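Local coordinates for protein transcriptional activator of comK gene (Bacillus halodurans, PDB 2HQB) that probably activates expression of the comK gene and, as a BMP-family lipoprotein of the cell membrane, may bind a small ligand between its two lobes, at residues D213-G218 and L262-S267; E198-Q203 and G219-T224; D39-E44 and K57-G62; H33-V38 and L233-A238. All coordinates share one frame; numbering follows the deposited sequence.

Interaction 1: D213-G218 and L262-S267; sequences DQADLG and LGEFSS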
loop_
_atom_site.group_PDB
_atom_site.type_symbol
_atom_site.label_atom_id
_atom_site.label_comp_id
_atom_site.label_asym_id
_atom_site.label_seq_id
_atom_site.Cartn_x
_atom_site.Cartn_y
_atom_site.Cartn_z
ATOM N N ASP A 213 -6.575 0.361 -7.132
ATOM C CA ASP A 213 -6.861 1.061 -8.377
ATOM C C ASP A 213 -7.975 2.077 -8.274
ATOM O O ASP A 213 -8.067 2.970 -9.125
ATOM C CB ASP A 213 -7.188 0.112 -9.489
ATOM C CG ASP A 213 -7.275 0.813 -10.801
ATOM O OD1 ASP A 213 -6.253 1.398 -11.209
ATOM O OD2 ASP A 213 -8.366 0.783 -11.420
ATOM N N GLN A 214 -8.831 1.931 -7.264
ATOM C CA GLN A 214 -9.889 2.909 -6.990
ATOM C C GLN A 214 -10.666 3.529 -8.110
ATOM O O GLN A 214 -11.534 4.322 -7.819
ATOM C CB GLN A 214 -9.355 4.126 -6.249
ATOM C CG GLN A 214 -8.857 3.977 -4.823
ATOM C CD GLN A 214 -9.314 2.728 -4.120
ATOM O OE1 GLN A 214 -10.470 2.322 -4.213
ATOM N NE2 GLN A 214 -8.400 2.119 -3.382
ATOM N N ALA A 215 -10.365 3.248 -9.371
ATOM C CA ALA A 215 -11.114 3.892 -10.447
ATOM C C ALA A 215 -12.577 3.494 -10.473
ATOM O O ALA A 215 -13.452 4.345 -10.454
ATOM C CB ALA A 215 -10.473 3.598 -11.768
ATOM N N ASP A 216 -12.857 2.198 -10.499
ATOM C CA ASP A 216 -14.237 1.745 -10.533
ATOM C C ASP A 216 -15.037 2.017 -9.252
ATOM O O ASP A 216 -16.266 2.003 -9.258
ATOM C CB ASP A 216 -14.244 0.277 -10.927
ATOM C CG ASP A 216 -13.681 0.068 -12.339
ATOM O OD1 ASP A 216 -14.349 0.483 -13.319
ATOM O OD2 ASP A 216 -12.563 -0.485 -12.474
ATOM N N LEU A 217 -14.330 2.290 -8.162
ATOM C CA LEU A 217 -14.962 2.608 -6.878
ATOM C C LEU A 217 -14.713 4.111 -6.664
ATOM O O LEU A 217 -13.967 4.557 -5.771
ATOM C CB LEU A 217 -14.332 1.787 -5.756
ATOM C CG LEU A 217 -15.176 1.647 -4.489
ATOM C CD1 LEU A 217 -16.439 0.793 -4.783
ATOM C CD2 LEU A 217 -14.305 1.008 -3.389
ATOM N N GLY A 218 -15.365 4.857 -7.545
ATOM C CA GLY A 218 -15.307 6.298 -7.640
ATOM C C GLY A 218 -15.556 6.296 -9.133
ATOM O O GLY A 218 -16.229 5.373 -9.607
ATOM N N LEU A 262 0.794 3.314 -10.754
ATOM C CA LEU A 262 -0.215 4.353 -10.766
ATOM C C LEU A 262 -1.443 3.697 -11.374
ATOM O O LEU A 262 -1.317 2.790 -12.196
ATOM C CB LEU A 262 0.201 5.542 -11.629
ATOM C CG LEU A 262 1.112 6.596 -11.022
ATOM C CD1 LEU A 262 0.927 7.854 -11.811
ATOM C CD2 LEU A 262 0.756 6.873 -9.598
ATOM N N GLY A 263 -2.623 4.158 -10.967
ATOM C CA GLY A 263 -3.856 3.596 -11.475
ATOM C C GLY A 263 -4.284 4.175 -12.808
ATOM O O GLY A 263 -3.767 5.215 -13.232
ATOM N N GLU A 264 -5.243 3.521 -13.460
ATOM C CA GLU A 264 -5.683 3.997 -14.748
ATOM C C GLU A 264 -6.103 5.427 -14.600
ATOM O O GLU A 264 -6.923 5.756 -13.741
ATOM C CB GLU A 264 -6.828 3.146 -15.301
ATOM C CG GLU A 264 -8.201 3.406 -14.724
ATOM C CD GLU A 264 -9.288 2.650 -15.486
ATOM O OE1 GLU A 264 -9.193 1.403 -15.594
ATOM O OE2 GLU A 264 -10.237 3.303 -15.978
ATOM N N PHE A 265 -5.516 6.283 -15.429
ATOM C CA PHE A 265 -5.825 7.702 -15.378
ATOM C C PHE A 265 -7.258 7.924 -15.740
ATOM O O PHE A 265 -7.876 7.087 -16.385
ATOM C CB PHE A 265 -4.947 8.493 -16.339
ATOM C CG PHE A 265 -3.496 8.514 -15.958
ATOM C CD1 PHE A 265 -2.642 7.519 -16.374
ATOM C CD2 PHE A 265 -2.991 9.526 -15.154
ATOM C CE1 PHE A 265 -1.297 7.536 -15.988
ATOM C CE2 PHE A 265 -1.655 9.549 -14.767
ATOM C CZ PHE A 265 -0.812 8.563 -15.180
ATOM N N SER A 266 -7.790 9.047 -15.293
ATOM C CA SER A 266 -9.147 9.410 -15.611
ATOM C C SER A 266 -9.174 9.965 -17.038
ATOM O O SER A 266 -8.167 10.488 -17.542
ATOM C CB SER A 266 -9.633 10.486 -14.669
ATOM O OG SER A 266 -10.921 10.913 -15.042
ATOM N N SER A 267 -10.333 9.827 -17.684
ATOM C CA SER A 267 -10.573 10.326 -19.039
ATOM C C SER A 267 -10.240 11.817 -18.982
ATOM O O SER A 267 -9.700 12.406 -19.921
ATOM C CB SER A 267 -12.051 10.151 -19.361
ATOM O OG SER A 267 -12.853 10.697 -18.306
#
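The Asp-213 carboxylate takes the backbone N-H of Glu-264 on one of its oxygens: OD1 offers its syn lone pair to Glu-264 N (3.3 Å, N-H...O angle 151°), while the methyl of Ala-215 lies against the stem of the Glu-264 carboxylate, its CB 4.0 Å from Glu-264 CD. The contact ties two loops of the mixed sheet in one lobe of this periplasmic-binding-protein fold: 213-218 leads toward strand 222-228, and the other loop leaves the antiparallel neighbour of that strand, 260-262. Nearby, one face of the Phe-265 ring carries Gly-263 O, 4.0 Å above its plane and offset toward the rim. With CG anti to the backbone N (chi1 -171°), the Asp-213 carboxylate swings across to Gly-263, whose CA lies 3.3 Å from Asp-213 OD1; a CB on that glycine would point at the carboxylate. Ser-225 of the intervening strand meets both loops, its OG bonded to Asp-213 O and its backbone to Gly-263. Replacing Asp-213 with alanine would probably leave Glu-264 N without this acceptor, and Ala-215 on Glu-264 as the main direct touch between the segments. That apolar touch is made by Ala-215 CB on Glu-264 CG, 3.7 Å apart. Beside it the two acids face like charge with like, and Asp-213 OD2 stands 4.3 Å from Glu-264 OE1.

Interaction 2: E198-Q203 and G219-T224; sequences EAIKDQ and GSTILT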
loop_
_atom_site.group_PDB
_atom_site.type_symbol
_atom_site.label_atom_id
_atom_site.label_comp_id
_atom_site.label_asym_id
_atom_site.label_seq_id
_atom_site.Cartn_x
_atom_site.Cartn_y
_atom_site.Cartn_z
ATOM N N GLU A 198 -15.782 9.452 -1.553
ATOM C CA GLU A 198 -17.203 9.688 -1.779
ATOM C C GLU A 198 -17.584 11.165 -1.616
ATOM O O GLU A 198 -18.087 11.797 -2.554
ATOM C CB GLU A 198 -18.004 8.904 -0.765
ATOM C CG GLU A 198 -19.110 8.161 -1.379
ATOM C CD GLU A 198 -18.669 6.810 -1.817
ATOM O OE1 GLU A 198 -18.650 5.909 -0.957
ATOM O OE2 GLU A 198 -18.332 6.650 -3.006
ATOM N N ALA A 199 -17.371 11.679 -0.397
ATOM C CA ALA A 199 -17.657 13.066 -0.033
ATOM C C ALA A 199 -17.064 13.996 -1.102
ATOM O O ALA A 199 -17.596 15.072 -1.394
ATOM C CB ALA A 199 -17.059 13.383 1.381
ATOM N N ILE A 200 -15.957 13.568 -1.690
ATOM C CA ILE A 200 -15.311 14.340 -2.742
ATOM C C ILE A 200 -16.152 14.237 -4.001
ATOM O O ILE A 200 -16.612 15.244 -4.518
ATOM C CB ILE A 200 -13.913 13.804 -3.023
ATOM C CG1 ILE A 200 -13.051 13.980 -1.766
ATOM C CG2 ILE A 200 -13.324 14.506 -4.215
ATOM C CD1 ILE A 200 -11.734 13.270 -1.800
ATOM N N LYS A 201 -16.366 13.017 -4.489
ATOM C CA LYS A 201 -17.160 12.820 -5.698
ATOM C C LYS A 201 -18.417 13.691 -5.571
ATOM O O LYS A 201 -18.863 14.336 -6.531
ATOM C CB LYS A 201 -17.544 11.346 -5.845
ATOM C CG LYS A 201 -18.218 11.005 -7.183
ATOM C CD LYS A 201 -18.916 9.653 -7.137
ATOM C CE LYS A 201 -18.599 8.818 -8.379
ATOM N NZ LYS A 201 -19.186 7.432 -8.275
ATOM N N ASP A 202 -18.974 13.701 -4.365
ATOM C CA ASP A 202 -20.155 14.488 -4.050
ATOM C C ASP A 202 -19.836 15.969 -4.304
ATOM O O ASP A 202 -20.444 16.587 -5.158
ATOM C CB ASP A 202 -20.537 14.227 -2.588
ATOM C CG ASP A 202 -21.411 15.319 -1.987
ATOM O OD1 ASP A 202 -21.023 16.517 -2.033
ATOM O OD2 ASP A 202 -22.482 14.968 -1.435
ATOM N N GLN A 203 -18.877 16.532 -3.573
ATOM C CA GLN A 203 -18.500 17.929 -3.753
ATOM C C GLN A 203 -18.100 18.207 -5.173
ATOM O O GLN A 203 -18.085 19.334 -5.586
ATOM C CB GLN A 203 -17.309 18.311 -2.876
ATOM C CG GLN A 203 -17.566 18.226 -1.403
ATOM C CD GLN A 203 -18.737 19.073 -0.994
ATOM O OE1 GLN A 203 -19.113 20.013 -1.705
ATOM N NE2 GLN A 203 -19.319 18.762 0.161
ATOM N N GLY A 219 -15.014 7.246 -9.886
ATOM C CA GLY A 219 -15.231 7.202 -11.316
ATOM C C GLY A 219 -15.168 8.572 -11.911
ATOM O O GLY A 219 -16.080 9.400 -11.691
ATOM N N SER A 220 -14.091 8.805 -12.663
ATOM C CA SER A 220 -13.802 10.096 -13.294
ATOM C C SER A 220 -13.468 11.141 -12.214
ATOM O O SER A 220 -13.062 12.251 -12.538
ATOM C CB SER A 220 -14.971 10.604 -14.142
ATOM O OG SER A 220 -15.691 11.625 -13.463
ATOM N N THR A 221 -13.662 10.795 -10.939
ATOM C CA THR A 221 -13.315 11.667 -9.809
ATOM C C THR A 221 -11.893 11.251 -9.410
ATOM O O THR A 221 -11.107 12.029 -8.857
ATOM C CB THR A 221 -14.199 11.391 -8.608
ATOM O OG1 THR A 221 -15.442 12.045 -8.783
ATOM C CG2 THR A 221 -13.558 11.875 -7.345
ATOM N N ILE A 222 -11.595 9.984 -9.694
ATOM C CA ILE A 222 -10.311 9.385 -9.389
ATOM C C ILE A 222 -9.373 9.634 -10.554
ATOM O O ILE A 222 -9.356 8.874 -11.513
ATOM C CB ILE A 222 -10.496 7.879 -9.130
ATOM C CG1 ILE A 222 -11.517 7.695 -7.997
ATOM C CG2 ILE A 222 -9.203 7.242 -8.718
ATOM C CD1 ILE A 222 -11.102 8.291 -6.653
ATOM N N LEU A 223 -8.624 10.729 -10.462
ATOM C CA LEU A 223 -7.648 11.140 -11.463
ATOM C C LEU A 223 -6.719 9.979 -11.708
ATOM O O LEU A 223 -6.421 9.618 -12.849
ATOM C CB LEU A 223 -6.841 12.315 -10.923
ATOM C CG LEU A 223 -7.735 13.426 -10.365
ATOM C CD1 LEU A 223 -6.891 14.532 -9.750
ATOM C CD2 LEU A 223 -8.614 13.961 -11.490
ATOM N N THR A 224 -6.260 9.411 -10.598
ATOM C CA THR A 224 -5.370 8.252 -10.596
ATOM C C THR A 224 -5.274 7.689 -9.183
ATOM O O THR A 224 -5.827 8.250 -8.237
ATOM C CB THR A 224 -3.975 8.637 -11.150
ATOM O OG1 THR A 224 -4.064 8.627 -12.572
ATOM C CG2 THR A 224 -2.865 7.665 -10.736
#
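Van der Waals contact carries this meeting of Thr-221 with Ile-200 and Lys-201, where helix 193-203 lies over the loop that runs into strand 222-228 in an alpha/beta lobe. Two methyls make the apolar part: Ile-200 CG2 reaches Thr-221 CG2 obliquely at 4.1 Å. Both are turned anti to their own backbone N, which points them at one another across the helix-sheet gap. Ile-200 also rests on Phe-174, Phe-185 and Ala-207, so the methyl pair borders the helix-to-sheet core.

The mixed contacts belong to Lys-201. Its aliphatic chain runs at about a right angle to the threonine side chain and lays CG 3.4 Å from Thr-221 OG1, with Lys-201 CA 3.6 Å from the same oxygen. Bent at chi3 (-134°), the chain then takes its CE past the loop, 4.2 Å from Gly-219 N. Gly-219 has a backbone in which a side chain would collide with the carbonyl O of the residue before.

Hydrogen bonding stays on each side of the interface. The Gly-219 carbonyl receives a weak bond from Ser-220 OG, and the backbone of Thr-221 pairs with Ala-207 of the adjoining strand. A glycine in place of Thr-221 would probably open a gap beneath the Lys-201 stem and leave the Ile-200 methyl without its partner.

Shape thus does the joining: it rests on methyl and methylene groups laid against a threonine methyl and hydroxyl, while the lysine contributes the carbons of its chain and not its charge.

Interaction 3: D39-E44 and K57-G62; sequences DVVLEE and KELVDG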
loop_
_atom_site.group_PDB
_atom_site.type_symbol
_atom_site.label_atom_id
_atom_site.label_comp_id
_atom_site.label_asym_id
_atom_site.label_seq_id
_atom_site.Cartn_x
_atom_site.Cartn_y
_atom_site.Cartn_z
ATOM N N ASP A 39 -1.015 -25.673 -1.632
ATOM C CA ASP A 39 -2.209 -25.705 -0.832
ATOM C C ASP A 39 -2.077 -24.518 0.130
ATOM O O ASP A 39 -1.023 -24.274 0.752
ATOM C CB ASP A 39 -2.300 -27.044 -0.103
ATOM C CG ASP A 39 -3.121 -28.052 -0.863
ATOM O OD1 ASP A 39 -3.252 -27.922 -2.110
ATOM O OD2 ASP A 39 -3.636 -28.986 -0.212
ATOM N N VAL A 40 -3.167 -23.782 0.250
ATOM C CA VAL A 40 -3.191 -22.574 1.040
ATOM C C VAL A 40 -4.094 -22.717 2.256
ATOM O O VAL A 40 -5.064 -23.458 2.209
ATOM C CB VAL A 40 -3.648 -21.468 0.078
ATOM C CG1 VAL A 40 -4.845 -20.786 0.590
ATOM C CG2 VAL A 40 -2.513 -20.549 -0.214
ATOM N N VAL A 41 -3.753 -22.055 3.357
ATOM C CA VAL A 41 -4.584 -22.088 4.568
ATOM C C VAL A 41 -4.535 -20.735 5.256
ATOM O O VAL A 41 -3.467 -20.136 5.407
ATOM C CB VAL A 41 -4.122 -23.107 5.582
ATOM C CG1 VAL A 41 -5.104 -23.144 6.739
ATOM C CG2 VAL A 41 -3.979 -24.437 4.934
ATOM N N LEU A 42 -5.700 -20.285 5.705
ATOM C CA LEU A 42 -5.862 -18.976 6.319
ATOM C C LEU A 42 -6.361 -19.066 7.717
ATOM O O LEU A 42 -7.234 -19.837 7.979
ATOM C CB LEU A 42 -6.878 -18.152 5.516
ATOM C CG LEU A 42 -7.434 -16.932 6.250
ATOM C CD1 LEU A 42 -6.373 -15.854 6.154
ATOM C CD2 LEU A 42 -8.762 -16.443 5.662
ATOM N N GLU A 43 -5.804 -18.272 8.618
ATOM C CA GLU A 43 -6.266 -18.229 10.003
ATOM C C GLU A 43 -6.620 -16.751 10.209
ATOM O O GLU A 43 -5.811 -15.869 9.931
ATOM C CB GLU A 43 -5.151 -18.655 10.949
ATOM C CG GLU A 43 -4.722 -20.101 10.801
ATOM C CD GLU A 43 -5.852 -21.100 11.087
ATOM O OE1 GLU A 43 -6.547 -20.979 12.125
ATOM O OE2 GLU A 43 -6.028 -22.027 10.270
ATOM N N GLU A 44 -7.830 -16.481 10.679
ATOM C CA GLU A 44 -8.294 -15.110 10.865
ATOM C C GLU A 44 -8.419 -14.834 12.362
ATOM O O GLU A 44 -8.332 -15.778 13.156
ATOM C CB GLU A 44 -9.658 -14.940 10.204
ATOM C CG GLU A 44 -9.821 -15.559 8.805
ATOM C CD GLU A 44 -11.254 -15.453 8.291
ATOM O OE1 GLU A 44 -11.714 -14.304 8.095
ATOM O OE2 GLU A 44 -11.924 -16.502 8.090
ATOM N N LYS A 57 1.389 -23.494 15.358
ATOM C CA LYS A 57 1.608 -24.885 15.697
ATOM C C LYS A 57 0.721 -25.701 14.790
ATOM O O LYS A 57 1.202 -26.580 14.076
ATOM C CB LYS A 57 1.278 -25.112 17.169
ATOM C CG LYS A 57 2.319 -24.444 18.072
ATOM C CD LYS A 57 1.834 -24.056 19.481
ATOM C CE LYS A 57 2.946 -23.266 20.216
ATOM N NZ LYS A 57 2.534 -22.682 21.532
ATOM N N GLU A 58 -0.569 -25.384 14.777
ATOM C CA GLU A 58 -1.494 -26.102 13.924
ATOM C C GLU A 58 -0.997 -26.042 12.473
ATOM O O GLU A 58 -0.853 -27.056 11.802
ATOM C CB GLU A 58 -2.868 -25.478 14.010
ATOM C CG GLU A 58 -3.269 -25.070 15.418
ATOM C CD GLU A 58 -4.681 -24.465 15.497
ATOM O OE1 GLU A 58 -4.990 -23.486 14.772
ATOM O OE2 GLU A 58 -5.489 -24.976 16.301
ATOM N N LEU A 59 -0.700 -24.849 11.991
ATOM C CA LEU A 59 -0.267 -24.699 10.617
ATOM C C LEU A 59 0.891 -25.583 10.202
ATOM O O LEU A 59 0.842 -26.228 9.148
ATOM C CB LEU A 59 0.080 -23.243 10.352
ATOM C CG LEU A 59 -1.092 -22.314 10.096
ATOM C CD1 LEU A 59 -0.551 -20.911 9.932
ATOM C CD2 LEU A 59 -1.819 -22.741 8.849
ATOM N N VAL A 60 1.939 -25.603 11.022
ATOM C CA VAL A 60 3.102 -26.423 10.697
ATOM C C VAL A 60 2.815 -27.887 10.975
ATOM O O VAL A 60 3.441 -28.773 10.390
ATOM C CB VAL A 60 4.344 -26.005 11.465
ATOM C CG1 VAL A 60 5.534 -26.651 10.823
ATOM C CG2 VAL A 60 4.512 -24.491 11.409
ATOM N N ASP A 61 1.864 -28.131 11.874
ATOM C CA ASP A 61 1.438 -29.481 12.192
ATOM C C ASP A 61 0.758 -30.004 10.945
ATOM O O ASP A 61 1.009 -31.124 10.525
ATOM C CB ASP A 61 0.425 -29.472 13.331
ATOM C CG ASP A 61 1.059 -29.755 14.668
ATOM O OD1 ASP A 61 2.322 -29.795 14.711
ATOM O OD2 ASP A 61 0.300 -29.932 15.664
ATOM N N GLY A 62 -0.109 -29.169 10.368
ATOM C CA GLY A 62 -0.847 -29.519 9.164
ATOM C C GLY A 62 0.098 -29.632 7.981
ATOM O O GLY A 62 -0.240 -30.177 6.924
#
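Val-41 and Leu-59 mark the closest backbone approach, CA to CA 7.9 Å, between strand 39-43 and helix 57-61, whose axes come within 10.4 Å and run almost antiparallel at 167°. This is the strand-to-helix half of a beta-alpha-beta crossover: strand 39-43, at the margin of its parallel sheet, is followed by helix 49-61 and then by strand 66-69, beyond strand 7-11. Leu-59 supplies the main side-chain contact. Its CD2 lies 3.9 Å from Val-41 CG1 and 4.0 Å from Val-41 CB, the two side chains lying alongside and running opposite ways. Leu-59 also meets Ile-67 and Val-64, so one leucine spans from the outer strand toward the sheet interior. Glu-43, bent at chi2 (-61°), folds its stem over the same leucine, with Glu-43 CG 4.3 Å from Leu-59 CG. Its carboxylate then turns to Glu-58, the two planes 79° apart and Glu-43 OE1 4.0 Å from Glu-58 OE1. Arg-55 makes a long, weak ion pair with Glu-58. The contact therefore combines an apolar grip with two acids of like charge, whose mutual repulsion is likely eased in part by that arginine.

Interaction 4: H33-V38 and L233-A238; sequences HSNLDV and LYVLVA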
loop_
_atom_site.group_PDB
_atom_site.type_symbol
_atom_site.label_atom_id
_atom_site.label_comp_id
_atom_site.label_asym_id
_atom_site.label_seq_id
_atom_site.Cartn_x
_atom_site.Cartn_y
_atom_site.Cartn_z
ATOM N N HIS A 33 -2.200 -19.959 -4.197
ATOM C CA HIS A 33 -2.746 -21.282 -4.484
ATOM C C HIS A 33 -3.171 -21.425 -5.941
ATOM O O HIS A 33 -3.281 -22.525 -6.484
ATOM C CB HIS A 33 -3.966 -21.544 -3.606
ATOM C CG HIS A 33 -4.875 -22.615 -4.134
ATOM N ND1 HIS A 33 -4.622 -23.961 -3.970
ATOM C CD2 HIS A 33 -6.040 -22.535 -4.822
ATOM C CE1 HIS A 33 -5.591 -24.663 -4.529
ATOM N NE2 HIS A 33 -6.465 -23.822 -5.052
ATOM N N SER A 34 -3.439 -20.306 -6.577
ATOM C CA SER A 34 -3.876 -20.351 -7.957
ATOM C C SER A 34 -2.737 -20.313 -8.976
ATOM O O SER A 34 -2.633 -21.214 -9.783
ATOM C CB SER A 34 -4.866 -19.213 -8.208
ATOM O OG SER A 34 -4.950 -18.900 -9.578
ATOM N N ASN A 35 -1.890 -19.285 -8.930
ATOM C CA ASN A 35 -0.776 -19.141 -9.873
ATOM C C ASN A 35 0.447 -20.065 -9.630
ATOM O O ASN A 35 1.280 -20.275 -10.509
ATOM C CB ASN A 35 -0.367 -17.663 -9.940
ATOM C CG ASN A 35 -1.482 -16.778 -10.514
ATOM O OD1 ASN A 35 -2.052 -17.100 -11.561
ATOM N ND2 ASN A 35 -1.786 -15.660 -9.841
ATOM N N LEU A 36 0.550 -20.597 -8.420
ATOM C CA LEU A 36 1.588 -21.564 -8.056
ATOM C C LEU A 36 0.684 -22.779 -7.804
ATOM O O LEU A 36 -0.540 -22.666 -7.925
ATOM C CB LEU A 36 2.337 -21.118 -6.789
ATOM C CG LEU A 36 2.926 -19.704 -6.933
ATOM C CD1 LEU A 36 3.872 -19.377 -5.787
ATOM C CD2 LEU A 36 3.654 -19.596 -8.247
ATOM N N ASP A 37 1.216 -23.925 -7.424
ATOM C CA ASP A 37 0.319 -25.071 -7.272
ATOM C C ASP A 37 0.255 -25.587 -5.851
ATOM O O ASP A 37 0.129 -26.776 -5.610
ATOM C CB ASP A 37 0.815 -26.184 -8.194
ATOM C CG ASP A 37 -0.300 -27.032 -8.744
ATOM O OD1 ASP A 37 -1.444 -26.907 -8.240
ATOM O OD2 ASP A 37 -0.004 -27.826 -9.672
ATOM N N VAL A 38 0.308 -24.685 -4.898
ATOM C CA VAL A 38 0.334 -25.116 -3.526
ATOM C C VAL A 38 -0.998 -25.103 -2.815
ATOM O O VAL A 38 -1.985 -24.644 -3.329
ATOM C CB VAL A 38 1.396 -24.285 -2.746
ATOM C CG1 VAL A 38 2.696 -24.237 -3.558
ATOM C CG2 VAL A 38 0.898 -22.869 -2.483
ATOM N N LEU A 233 2.759 -9.052 -4.744
ATOM C CA LEU A 233 3.898 -9.288 -3.905
ATOM C C LEU A 233 3.796 -10.657 -3.204
ATOM O O LEU A 233 4.806 -11.353 -3.061
ATOM C CB LEU A 233 4.026 -8.181 -2.865
ATOM C CG LEU A 233 5.414 -8.230 -2.254
ATOM C CD1 LEU A 233 6.392 -8.000 -3.381
ATOM C CD2 LEU A 233 5.573 -7.187 -1.164
ATOM N N TYR A 234 2.597 -11.044 -2.764
ATOM C CA TYR A 234 2.443 -12.335 -2.083
ATOM C C TYR A 234 2.866 -13.447 -2.998
ATOM O O TYR A 234 3.674 -14.268 -2.636
ATOM C CB TYR A 234 1.001 -12.608 -1.648
ATOM C CG TYR A 234 0.698 -12.184 -0.236
ATOM C CD1 TYR A 234 0.569 -10.843 0.089
ATOM C CD2 TYR A 234 0.516 -13.122 0.773
ATOM C CE1 TYR A 234 0.260 -10.446 1.374
ATOM C CE2 TYR A 234 0.207 -12.727 2.062
ATOM C CZ TYR A 234 0.081 -11.383 2.351
ATOM O OH TYR A 234 -0.215 -10.944 3.623
ATOM N N VAL A 235 2.289 -13.478 -4.187
ATOM C CA VAL A 235 2.623 -14.492 -5.158
ATOM C C VAL A 235 4.133 -14.403 -5.406
ATOM O O VAL A 235 4.843 -15.381 -5.240
ATOM C CB VAL A 235 1.782 -14.269 -6.448
ATOM C CG1 VAL A 235 2.223 -15.200 -7.553
ATOM C CG2 VAL A 235 0.302 -14.507 -6.122
ATOM N N LEU A 236 4.627 -13.228 -5.762
ATOM C CA LEU A 236 6.045 -13.048 -6.014
ATOM C C LEU A 236 6.934 -13.697 -4.952
ATOM O O LEU A 236 7.814 -14.514 -5.264
ATOM C CB LEU A 236 6.372 -11.554 -6.106
ATOM C CG LEU A 236 7.830 -11.086 -6.122
ATOM C CD1 LEU A 236 8.582 -11.807 -7.255
ATOM C CD2 LEU A 236 7.892 -9.589 -6.354
ATOM N N VAL A 237 6.705 -13.322 -3.702
ATOM C CA VAL A 237 7.481 -13.821 -2.573
ATOM C C VAL A 237 7.313 -15.323 -2.343
ATOM O O VAL A 237 8.208 -15.967 -1.839
ATOM C CB VAL A 237 7.102 -13.027 -1.293
ATOM C CG1 VAL A 237 7.689 -13.679 -0.056
ATOM C CG2 VAL A 237 7.586 -11.567 -1.435
ATOM N N ALA A 238 6.173 -15.885 -2.722
ATOM C CA ALA A 238 5.915 -17.319 -2.548
ATOM C C ALA A 238 6.579 -18.142 -3.676
ATOM O O ALA A 238 6.743 -19.373 -3.583
ATOM C CB ALA A 238 4.403 -17.568 -2.542
#
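A helix end packed on a helix joins two distant parts of the sequence within one lobe of the periplasmic-binding-protein fold: the end of helix 23-35 meets helix 230-240, with Leu-36 reaching over to Ala-238 and Val-235. Helix 230-240 follows strand 222-228 of the other lobe's sheet, yet packs here, its Tyr-234 ring meeting Phe-68 and Phe-93. Leu-36 breaks the helical backbone just past the end of helix 23-35, and its side chain points at the second helix. With CG anti to the carbonyl carbon (chi1 -55°), its CD1 is laid 3.8 Å from Ala-238 CB. The same methyl sits over the helix backbone, Leu-36 CD1 lying 3.6 Å from Ala-238 O and 4.1 Å from Val-235 O. One residue back, Asn-35 lends only its stem, its CB 4.3 Å from Val-235 CG1. The small side chain of Ala-238 is consistent with so close an approach to the helix backbone. The turn that presents Leu-36 is closed on its own side by His-33, whose ND1 donates to Val-38 O at 2.8 Å with an N-H...O angle of 152°; that oxygen is tilted 16° out of the imidazole plane.

How the interactions relate
The four contacts fall into two pairs, one in each lobe. Interactions 1 and 2, with centres about 10 Å apart, share the mixed sheet and meet around strand 222-228, where Ser-266 N probably bonds to Leu-223 O. Interactions 3 and 4, with centres about 16 Å apart, lie in the lobe of the parallel sheet and touch through Val-40 and His-33, helix 23-35 being followed, after a short turn, by strand 39-43. The pairs stand well apart: about 40 Å separates the centres of interactions 2 and 3. Along the chain, 33-38 and 39-44 come early, whereas 233-238 follows strand 222-228 and returns to the first lobe. Interaction 4 thus spans a chain segment that builds much of both lobes.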